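Long-range contacts in LP15968p (Drosophila melanogaster, PDB 3MN8), which removes C-terminal arginine or lysine from peptides and proteins as a zinc-dependent carboxypeptidase, this chain being the short form that carries the active first carboxypeptidase domain: residues A77-R82 with S134-L139; T91-Y96 with P209-A214; G129-S134 with L331-H336. All blocks are in the same frame, centred on the assembly; numbering follows the deposited sequence.

Interaction 1 of 3, residues A77-R82 with S134-L139. With NAG (2-acetamido-2-deoxy-beta-D-glucopyranose), chain E.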
loop_
_atom_site.group_PDB
_atom_site.type_symbol
_atom_site.label_atom_id
_atom_site.label_comp_id
_atom_site.label_asym_id
_atom_site.label_seq_id
_atom_site.Cartn_x
_atom_site.Cartn_y
_atom_site.Cartn_z
ATOM N N ALA A 77 -0.076 -8.171 -10.962
ATOM C CA ALA A 77 0.475 -8.060 -9.613
ATOM C C ALA A 77 1.240 -9.312 -9.245
ATOM O O ALA A 77 0.696 -10.413 -9.312
ATOM C CB ALA A 77 -0.622 -7.827 -8.601
ATOM N N LEU A 78 2.497 -9.143 -8.843
ATOM C CA LEU A 78 3.285 -10.274 -8.389
ATOM C C LEU A 78 3.126 -10.422 -6.901
ATOM O O LEU A 78 3.482 -9.516 -6.150
ATOM C CB LEU A 78 4.768 -10.090 -8.715
ATOM C CG LEU A 78 5.659 -11.320 -8.462
ATOM C CD1 LEU A 78 5.412 -12.401 -9.516
ATOM C CD2 LEU A 78 7.151 -10.963 -8.421
ATOM N N GLN A 79 2.595 -11.565 -6.485
ATOM C CA GLN A 79 2.564 -11.953 -5.079
ATOM C C GLN A 79 3.812 -12.712 -4.649
ATOM O O GLN A 79 4.279 -13.604 -5.350
ATOM C CB GLN A 79 1.356 -12.837 -4.802
ATOM C CG GLN A 79 1.447 -13.594 -3.518
ATOM C CD GLN A 79 0.342 -14.602 -3.401
ATOM O OE1 GLN A 79 -0.207 -15.050 -4.405
ATOM N NE2 GLN A 79 0.008 -14.974 -2.173
ATOM N N ILE A 80 4.328 -12.356 -3.476
ATOM C CA ILE A 80 5.444 -13.047 -2.842
ATOM C C ILE A 80 5.013 -13.474 -1.449
ATOM O O ILE A 80 4.536 -12.652 -0.664
ATOM C CB ILE A 80 6.643 -12.115 -2.697
ATOM C CG1 ILE A 80 7.103 -11.642 -4.080
ATOM C CG2 ILE A 80 7.756 -12.809 -1.924
ATOM C CD1 ILE A 80 8.052 -10.472 -4.070
ATOM N N SER A 81 5.179 -14.754 -1.133
ATOM C CA SER A 81 4.732 -15.271 0.154
ATOM C C SER A 81 5.558 -16.466 0.580
ATOM O O SER A 81 6.293 -17.034 -0.227
ATOM C CB SER A 81 3.277 -15.690 0.051
ATOM O OG SER A 81 3.128 -16.627 -0.994
ATOM N N ARG A 82 5.435 -16.853 1.848
ATOM C CA ARG A 82 6.082 -18.073 2.330
ATOM C C ARG A 82 5.618 -19.208 1.434
ATOM O O ARG A 82 6.428 -19.988 0.924
ATOM C CB ARG A 82 5.721 -18.342 3.801
ATOM C CG ARG A 82 6.249 -19.657 4.394
ATOM C CD ARG A 82 7.071 -19.424 5.655
ATOM N NE ARG A 82 6.495 -20.054 6.836
ATOM C CZ ARG A 82 7.138 -20.269 7.986
ATOM N NH1 ARG A 82 6.496 -20.850 8.992
ATOM N NH2 ARG A 82 8.411 -19.919 8.146
ATOM N N SER A 134 6.477 -13.900 7.032
ATOM C CA SER A 134 5.461 -13.388 7.944
ATOM C C SER A 134 4.480 -12.448 7.276
ATOM O O SER A 134 3.503 -12.028 7.897
ATOM C CB SER A 134 6.132 -12.659 9.110
ATOM O OG SER A 134 7.045 -11.683 8.631
ATOM N N THR A 135 4.748 -12.109 6.019
ATOM C CA THR A 135 3.909 -11.158 5.293
ATOM C C THR A 135 3.565 -11.658 3.908
ATOM O O THR A 135 4.393 -12.273 3.233
ATOM C CB THR A 135 4.597 -9.789 5.131
ATOM O OG1 THR A 135 5.445 -9.519 6.259
ATOM C CG2 THR A 135 3.548 -8.695 5.000
ATOM N N ASP A 136 2.337 -11.384 3.489
ATOM C CA ASP A 136 1.877 -11.735 2.150
ATOM C C ASP A 136 1.929 -10.493 1.273
ATOM O O ASP A 136 1.107 -9.578 1.417
ATOM C CB ASP A 136 0.454 -12.252 2.212
ATOM C CG ASP A 136 0.271 -13.522 1.434
ATOM O OD1 ASP A 136 0.930 -14.533 1.759
ATOM O OD2 ASP A 136 -0.552 -13.511 0.501
ATOM N N ILE A 137 2.892 -10.464 0.362
ATOM C CA ILE A 137 3.221 -9.238 -0.316
ATOM C C ILE A 137 2.849 -9.225 -1.800
ATOM O O ILE A 137 3.171 -10.154 -2.544
ATOM C CB ILE A 137 4.699 -8.930 -0.143
ATOM C CG1 ILE A 137 5.037 -8.756 1.354
ATOM C CG2 ILE A 137 5.074 -7.709 -0.969
ATOM C CD1 ILE A 137 6.547 -8.847 1.677
ATOM N N TYR A 138 2.168 -8.158 -2.218
ATOM C CA TYR A 138 1.794 -7.947 -3.618
ATOM C C TYR A 138 2.394 -6.661 -4.208
ATOM O O TYR A 138 2.244 -5.562 -3.642
ATOM C CB TYR A 138 0.278 -7.884 -3.759
ATOM C CG TYR A 138 -0.437 -9.144 -3.361
ATOM C CD1 TYR A 138 -0.653 -9.448 -2.031
ATOM C CD2 TYR A 138 -0.913 -10.021 -4.322
ATOM C CE1 TYR A 138 -1.322 -10.591 -1.670
ATOM C CE2 TYR A 138 -1.581 -11.161 -3.972
ATOM C CZ TYR A 138 -1.785 -11.445 -2.645
ATOM O OH TYR A 138 -2.446 -12.595 -2.266
ATOM N N LEU A 139 3.053 -6.809 -5.356
ATOM C CA LEU A 139 3.724 -5.699 -6.025
ATOM C C LEU A 139 3.108 -5.387 -7.395
ATOM O O LEU A 139 3.040 -6.250 -8.288
ATOM C CB LEU A 139 5.222 -5.982 -6.166
ATOM C CG LEU A 139 5.969 -6.433 -4.908
ATOM C CD1 LEU A 139 7.454 -6.648 -5.217
ATOM C CD2 LEU A 139 5.773 -5.419 -3.780
HETATM C C1 NAG E . 11.226 -18.799 6.491
HETATM C C2 NAG E . 11.987 -19.078 7.787
HETATM C C3 NAG E . 12.974 -20.233 7.663
HETATM C C4 NAG E . 12.349 -21.402 6.905
HETATM C C5 NAG E . 11.676 -20.910 5.632
HETATM C C6 NAG E . 10.979 -22.052 4.918
HETATM C C7 NAG E . 13.685 -17.232 7.743
HETATM C C8 NAG E . 13.973 -17.381 6.271
HETATM N N2 NAG E . 12.641 -17.873 8.284
HETATM O O3 NAG E . 13.366 -20.636 8.962
HETATM O O4 NAG E . 13.330 -22.365 6.576
HETATM O O5 NAG E . 10.682 -19.976 5.961
HETATM O O6 NAG E . 9.808 -22.352 5.646
HETATM O O7 NAG E . 14.408 -16.509 8.429
#
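Leu78 and Leu139 and, two residues along the strand, Ile80 and Ile137 form two antiparallel hydrogen-bonded pairs that tie strand 74-80 to strand 136-140. Four backbone bonds provide the evidence: Leu78 N to Leu139 O and its return from Leu139 N, then Ile80 N to Ile137 O at 2.7 Å and Ile137 N to Ile80 O at 2.9 Å. The two segment axes come within 4.5 Å, with their directions 159° apart. All four of these side chains lie on one face, where Ile80 CD1 meets Leu139 CD1 at 4.0 Å; helix 106-121 covers Leu78 and Leu139, and helix 43-56 also packs on Leu78. Between the two pairs Gln79 faces Tyr138 in a non-hydrogen-bonded pair, and both side chains occupy the other face. Because Gln79 CG is anti to the backbone N (chi1 163°) and the chain runs extended, it lies alongside the tyrosine, with CG over one face of the Tyr138 ring, off centre, 4.2 Å from the centroid. The amide plane is tilted 18° from the ring. Its NE2 makes a weak bond to Asp136 OD2 (3.1 Å), whereas OE1 is bonded to His64; Tyr138 OH has Lys208 as its partner. Past Ser81, whose CB abuts the Asp136 carboxylate, this close fit gives way to a loose, solvent-facing end. The exposed, poorly ordered Arg82 side chain makes no contact with segment 134-139; Arg82 NH2 instead donates to ring oxygen O5 of NAG at 3.2 Å, a tentative bond, the sugar being attached covalently at Asn133. The tightly packed part is a regular antiparallel ladder near one margin of the mixed eight-stranded sheet of an M14 zinc carboxypeptidase.

Interaction 2 of 3, residues T91-Y96 with P209-A214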
loop_
_atom_site.group_PDB
_atom_site.type_symbol
_atom_site.label_atom_id
_atom_site.label_comp_id
_atom_site.label_asym_id
_atom_site.label_seq_id
_atom_site.Cartn_x
_atom_site.Cartn_y
_atom_site.Cartn_z
ATOM N N THR A 91 -1.344 -14.188 8.617
ATOM C CA THR A 91 -0.346 -13.480 7.829
ATOM C C THR A 91 -1.012 -12.314 7.120
ATOM O O THR A 91 -2.018 -12.511 6.430
ATOM C CB THR A 91 0.331 -14.360 6.763
ATOM O OG1 THR A 91 1.109 -15.383 7.403
ATOM C CG2 THR A 91 1.248 -13.505 5.907
ATOM N N PRO A 92 -0.451 -11.098 7.302
ATOM C CA PRO A 92 -0.947 -9.845 6.720
ATOM C C PRO A 92 -0.726 -9.766 5.216
ATOM O O PRO A 92 0.417 -9.856 4.755
ATOM C CB PRO A 92 -0.094 -8.768 7.404
ATOM C CG PRO A 92 0.593 -9.456 8.550
ATOM C CD PRO A 92 0.722 -10.881 8.167
ATOM N N PRO A 93 -1.812 -9.595 4.452
ATOM C CA PRO A 93 -1.648 -9.258 3.038
ATOM C C PRO A 93 -1.356 -7.768 2.933
ATOM O O PRO A 93 -1.918 -6.947 3.664
ATOM C CB PRO A 93 -3.014 -9.594 2.410
ATOM C CG PRO A 93 -3.954 -9.806 3.552
ATOM C CD PRO A 93 -3.220 -9.591 4.862
ATOM N N VAL A 94 -0.453 -7.418 2.032
ATOM C CA VAL A 94 -0.049 -6.042 1.871
ATOM C C VAL A 94 0.162 -5.818 0.385
ATOM O O VAL A 94 0.367 -6.785 -0.355
ATOM C CB VAL A 94 1.262 -5.772 2.628
ATOM C CG1 VAL A 94 1.649 -4.311 2.517
ATOM C CG2 VAL A 94 1.133 -6.195 4.089
ATOM N N LYS A 95 0.102 -4.560 -0.056
ATOM C CA LYS A 95 0.350 -4.222 -1.462
ATOM C C LYS A 95 1.145 -2.929 -1.665
ATOM O O LYS A 95 1.063 -1.987 -0.871
ATOM C CB LYS A 95 -0.959 -4.158 -2.253
ATOM C CG LYS A 95 -1.915 -3.062 -1.823
ATOM C CD LYS A 95 -3.304 -3.645 -1.572
ATOM C CE LYS A 95 -4.396 -2.626 -1.875
ATOM N NZ LYS A 95 -4.218 -1.318 -1.187
ATOM N N TYR A 96 1.930 -2.911 -2.734
ATOM C CA TYR A 96 2.572 -1.689 -3.213
ATOM C C TYR A 96 2.104 -1.407 -4.641
ATOM O O TYR A 96 2.218 -2.270 -5.521
ATOM C CB TYR A 96 4.094 -1.834 -3.199
ATOM C CG TYR A 96 4.734 -1.491 -1.876
ATOM C CD1 TYR A 96 4.071 -0.696 -0.948
ATOM C CD2 TYR A 96 6.010 -1.951 -1.557
ATOM C CE1 TYR A 96 4.660 -0.364 0.253
ATOM C CE2 TYR A 96 6.607 -1.629 -0.350
ATOM C CZ TYR A 96 5.921 -0.835 0.556
ATOM O OH TYR A 96 6.477 -0.499 1.772
ATOM N N PRO A 209 -8.435 -8.933 2.407
ATOM C CA PRO A 209 -8.340 -8.113 3.612
ATOM C C PRO A 209 -6.967 -7.441 3.738
ATOM O O PRO A 209 -6.238 -7.658 4.711
ATOM C CB PRO A 209 -8.506 -9.147 4.715
ATOM C CG PRO A 209 -7.881 -10.383 4.126
ATOM C CD PRO A 209 -8.310 -10.376 2.705
ATOM N N PHE A 210 -6.613 -6.621 2.761
ATOM C CA PHE A 210 -5.343 -5.915 2.825
ATOM C C PHE A 210 -5.205 -5.108 4.101
ATOM O O PHE A 210 -6.140 -4.449 4.539
ATOM C CB PHE A 210 -5.156 -5.035 1.600
ATOM C CG PHE A 210 -4.888 -5.815 0.361
ATOM C CD1 PHE A 210 -5.867 -5.969 -0.607
ATOM C CD2 PHE A 210 -3.673 -6.444 0.186
ATOM C CE1 PHE A 210 -5.627 -6.702 -1.746
ATOM C CE2 PHE A 210 -3.429 -7.179 -0.952
ATOM C CZ PHE A 210 -4.408 -7.311 -1.920
ATOM N N VAL A 211 -4.025 -5.177 4.693
ATOM C CA VAL A 211 -3.784 -4.584 5.998
ATOM C C VAL A 211 -3.116 -3.224 5.864
ATOM O O VAL A 211 -3.482 -2.273 6.545
ATOM C CB VAL A 211 -2.895 -5.497 6.881
ATOM C CG1 VAL A 211 -2.420 -4.749 8.116
ATOM C CG2 VAL A 211 -3.638 -6.795 7.263
ATOM N N LEU A 212 -2.141 -3.146 4.972
ATOM C CA LEU A 212 -1.346 -1.941 4.770
ATOM C C LEU A 212 -1.042 -1.804 3.279
ATOM O O LEU A 212 -1.033 -2.797 2.559
ATOM C CB LEU A 212 -0.044 -2.045 5.579
ATOM C CG LEU A 212 1.127 -1.078 5.344
ATOM C CD1 LEU A 212 0.668 0.357 5.434
ATOM C CD2 LEU A 212 2.242 -1.344 6.360
ATOM N N SER A 213 -0.776 -0.584 2.822
ATOM C CA SER A 213 -0.549 -0.331 1.401
ATOM C C SER A 213 0.110 1.019 1.142
ATOM O O SER A 213 0.038 1.937 1.953
ATOM C CB SER A 213 -1.882 -0.387 0.647
ATOM O OG SER A 213 -1.715 0.021 -0.696
ATOM N N ALA A 214 0.744 1.147 -0.009
ATOM C CA ALA A 214 1.316 2.423 -0.396
ATOM C C ALA A 214 1.229 2.551 -1.897
ATOM O O ALA A 214 1.369 1.552 -2.599
ATOM C CB ALA A 214 2.753 2.512 0.058
#
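Pro93 packs against Pro209, Phe210 and Val211 where two parallel neighbours, strands 93-97 and 212-217, enter the mixed central sheet of the carboxypeptidase domain; their segment axes run 5.0 Å apart and only 5° from parallel. Backbone bonding sets the register. Val211 N donates to Pro93 O at 2.9 Å, and Ala214 N to Lys95 O at 3.3 Å, while the bond from Lys95 N to Leu212 O between them is weak. Lys95 thus pairs with Ser213 on one face of the sheet, and Tyr96 with Ala214 on the other. Apolar contacts cluster at the entry end and again at Tyr96. Pro93 reaches Phe210 with CB, and Pro93 CD lies 3.7 Å from Val211 CG2, the proline and valine side chains crossing at about a right angle. Further along, Tyr96 CE1 meets Ala214 CB at 3.5 Å, and helix 317-333 packs on Tyr96 from that side; Trp375 of the C-terminal transthyretin-like domain touches Pro92, Pro209 and Val211. Polar contacts gather at Lys95 and Ser213. Lys95 NZ makes a weak bond to Ser213 OG (2.9 Å), but NZ also bonds Asn293 and the serine hydroxyl bonds Glu301, so the pair belongs to a larger buried network. Aromatic contact completes the set. With its first torsion in the crowded position (chi1 65°) and three further bends, Lys95 crosses the Phe210 side chain at about a right angle, and Lys95 CD sits over the middle of one face of the Phe210 ring, 3.3 Å from its centroid.

Interaction 3 of 3, residues G129-S134 with L331-H336; sequences GQLVNS and LLRQAH. With NAG (2-acetamido-2-deoxy-beta-D-glucopyranose), chain E.
A bend at chi3 (80°) carries the Arg333 guanidinium across to Leu131, and one at chi2 (-79°) turns the Gln130 amide toward the same group. Gln130 OE1 then stands near the plane of the guanidinium at its edge, 2.6 Å from Arg333 NH1, with the two flat groups 19° apart. Leu131 supplies the other surface: its CB is 3.6 Å from Arg333 NH2, over one face, and its CD1 meets the aliphatic part of the arginine at CG, 3.7 Å away. Arg333 NH2 is also bonded to the carbonyl of Asp127, in the first turn of helix 126-134. With an alanine at Arg333, the Asp127 carbonyl would probably lose this donor and one flank of Leu131 its cover. At the other end of the contact His336 presents its ring edge, CE1 lying 3.2 Å from Ser134 O, while NE2 bonds Thr135 OG1. Ser134 OG donates to Gln130 O of its own helix at 2.6 Å. On another side of that helix, Asn133 ND2 is joined covalently to C1 of NAG, the experimentally established N-linked glycan. Helix 126-134 is thus met on one side by segment 331-336, so that two helices of the alpha/beta carboxypeptidase domain come together beside its central sheet, with Leu332 packing on Val94 and Tyr96 of strand 93-97.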
loop_
_atom_site.group_PDB
_atom_site.type_symbol
_atom_site.label_atom_id
_atom_site.label_comp_id
_atom_site.label_asym_id
_atom_site.label_seq_id
_atom_site.Cartn_x
_atom_site.Cartn_y
_atom_site.Cartn_z
ATOM N N GLY A 129 14.174 -12.935 4.771
ATOM C CA GLY A 129 13.587 -14.254 4.908
ATOM C C GLY A 129 12.437 -14.190 5.886
ATOM O O GLY A 129 11.405 -14.838 5.693
ATOM N N GLN A 130 12.612 -13.382 6.931
ATOM C CA GLN A 130 11.629 -13.307 8.002
ATOM C C GLN A 130 10.486 -12.408 7.587
ATOM O O GLN A 130 9.324 -12.669 7.905
ATOM C CB GLN A 130 12.273 -12.802 9.291
ATOM C CG GLN A 130 11.586 -13.314 10.558
ATOM C CD GLN A 130 10.322 -12.547 10.883
ATOM O OE1 GLN A 130 10.120 -11.446 10.378
ATOM N NE2 GLN A 130 9.467 -13.117 11.731
ATOM N N LEU A 131 10.823 -11.345 6.872
ATOM C CA LEU A 131 9.809 -10.468 6.307
ATOM C C LEU A 131 8.854 -11.267 5.416
ATOM O O LEU A 131 7.636 -11.189 5.546
ATOM C CB LEU A 131 10.475 -9.366 5.479
ATOM C CG LEU A 131 9.503 -8.397 4.811
ATOM C CD1 LEU A 131 8.776 -7.598 5.879
ATOM C CD2 LEU A 131 10.236 -7.490 3.830
ATOM N N VAL A 132 9.432 -12.052 4.518
ATOM C CA VAL A 132 8.662 -12.812 3.539
ATOM C C VAL A 132 7.815 -13.909 4.177
ATOM O O VAL A 132 6.666 -14.131 3.772
ATOM C CB VAL A 132 9.583 -13.448 2.473
ATOM C CG1 VAL A 132 8.784 -14.374 1.577
ATOM C CG2 VAL A 132 10.253 -12.366 1.647
ATOM N N ASN A 133 8.399 -14.598 5.157
ATOM C CA ASN A 133 7.708 -15.650 5.882
ATOM C C ASN A 133 6.436 -15.146 6.571
ATOM O O ASN A 133 5.436 -15.865 6.666
ATOM C CB ASN A 133 8.645 -16.263 6.923
ATOM C CG ASN A 133 9.542 -17.335 6.345
ATOM O OD1 ASN A 133 9.603 -17.523 5.128
ATOM N ND2 ASN A 133 10.241 -18.050 7.218
ATOM N N SER A 134 6.477 -13.900 7.032
ATOM C CA SER A 134 5.461 -13.388 7.944
ATOM C C SER A 134 4.480 -12.448 7.276
ATOM O O SER A 134 3.503 -12.028 7.897
ATOM C CB SER A 134 6.132 -12.659 9.110
ATOM O OG SER A 134 7.045 -11.683 8.631
ATOM N N LEU A 331 8.656 0.152 6.111
ATOM C CA LEU A 331 7.225 0.424 5.998
ATOM C C LEU A 331 6.489 -0.901 5.973
ATOM O O LEU A 331 5.490 -1.084 6.662
ATOM C CB LEU A 331 6.915 1.217 4.730
ATOM C CG LEU A 331 5.477 1.712 4.541
ATOM C CD1 LEU A 331 5.370 2.560 3.289
ATOM C CD2 LEU A 331 4.503 0.558 4.441
ATOM N N LEU A 332 6.993 -1.833 5.179
ATOM C CA LEU A 332 6.347 -3.134 5.094
ATOM C C LEU A 332 6.229 -3.735 6.476
ATOM O O LEU A 332 5.175 -4.242 6.837
ATOM C CB LEU A 332 7.096 -4.074 4.146
ATOM C CG LEU A 332 6.910 -3.697 2.666
ATOM C CD1 LEU A 332 7.840 -4.467 1.747
ATOM C CD2 LEU A 332 5.467 -3.879 2.237
ATOM N N ARG A 333 7.296 -3.644 7.266
ATOM C CA ARG A 333 7.296 -4.226 8.618
ATOM C C ARG A 333 6.321 -3.539 9.572
ATOM O O ARG A 333 6.036 -4.051 10.654
ATOM C CB ARG A 333 8.707 -4.262 9.207
ATOM C CG ARG A 333 9.715 -4.876 8.247
ATOM C CD ARG A 333 10.944 -5.451 8.935
ATOM N NE ARG A 333 10.686 -6.763 9.500
ATOM C CZ ARG A 333 11.309 -7.904 9.197
ATOM N NH1 ARG A 333 10.930 -8.999 9.830
ATOM N NH2 ARG A 333 12.289 -7.973 8.300
ATOM N N GLN A 334 5.796 -2.391 9.156
ATOM C CA GLN A 334 4.758 -1.699 9.913
ATOM C C GLN A 334 3.408 -2.431 9.812
ATOM O O GLN A 334 2.500 -2.203 10.613
ATOM C CB GLN A 334 4.625 -0.256 9.432
ATOM C CG GLN A 334 5.740 0.683 9.894
ATOM C CD GLN A 334 5.654 0.989 11.385
ATOM O OE1 GLN A 334 4.714 1.634 11.850
ATOM N NE2 GLN A 334 6.635 0.522 12.138
ATOM N N ALA A 335 3.273 -3.325 8.842
ATOM C CA ALA A 335 2.083 -4.152 8.778
ATOM C C ALA A 335 2.074 -5.158 9.927
ATOM O O ALA A 335 1.222 -6.047 9.989
ATOM C CB ALA A 335 1.993 -4.867 7.442
ATOM N N HIS A 336 3.019 -5.030 10.844
ATOM C CA HIS A 336 3.077 -5.990 11.934
ATOM C C HIS A 336 2.819 -5.391 13.289
ATOM O O HIS A 336 2.723 -6.116 14.279
ATOM C CB HIS A 336 4.394 -6.732 11.910
ATOM C CG HIS A 336 4.574 -7.553 10.674
ATOM N ND1 HIS A 336 3.895 -8.735 10.465
ATOM C CD2 HIS A 336 5.331 -7.350 9.571
ATOM C CE1 HIS A 336 4.246 -9.236 9.293
ATOM N NE2 HIS A 336 5.114 -8.416 8.730
HETATM C C1 NAG E . 11.226 -18.799 6.491
HETATM C C2 NAG E . 11.987 -19.078 7.787
HETATM C C3 NAG E . 12.974 -20.233 7.663
HETATM C C4 NAG E . 12.349 -21.402 6.905
HETATM C C5 NAG E . 11.676 -20.910 5.632
HETATM C C6 NAG E . 10.979 -22.052 4.918
HETATM C C7 NAG E . 13.685 -17.232 7.743
HETATM C C8 NAG E . 13.973 -17.381 6.271
HETATM N N2 NAG E . 12.641 -17.873 8.284
HETATM O O3 NAG E . 13.366 -20.636 8.962
HETATM O O4 NAG E . 13.330 -22.365 6.576
HETATM O O5 NAG E . 10.682 -19.976 5.961
HETATM O O6 NAG E . 9.808 -22.352 5.646
HETATM O O7 NAG E . 14.408 -16.509 8.429
#

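The three contacts form a compact cluster, with centres 9 Å apart for interactions 1 and 2 and 10 Å for each of the other pairs. Interactions 1 and 2 build consecutive parts of one mixed sheet, in the order 74-80, 136-140, 93-97, 212-217; bonds of Asp136 to Pro92 and Val94 join them. Interaction 3 lies beside that sheet, sharing Ser134 with interaction 1, and Val132 packs on Ile80. Along the chain the segments interleave: 77-82, 91-96, 129-134, 134-139, 209-214, 331-336. Sequence-distant pieces thus unite in the catalytic domain, whose strand 212-217 ends at zinc ligand His217.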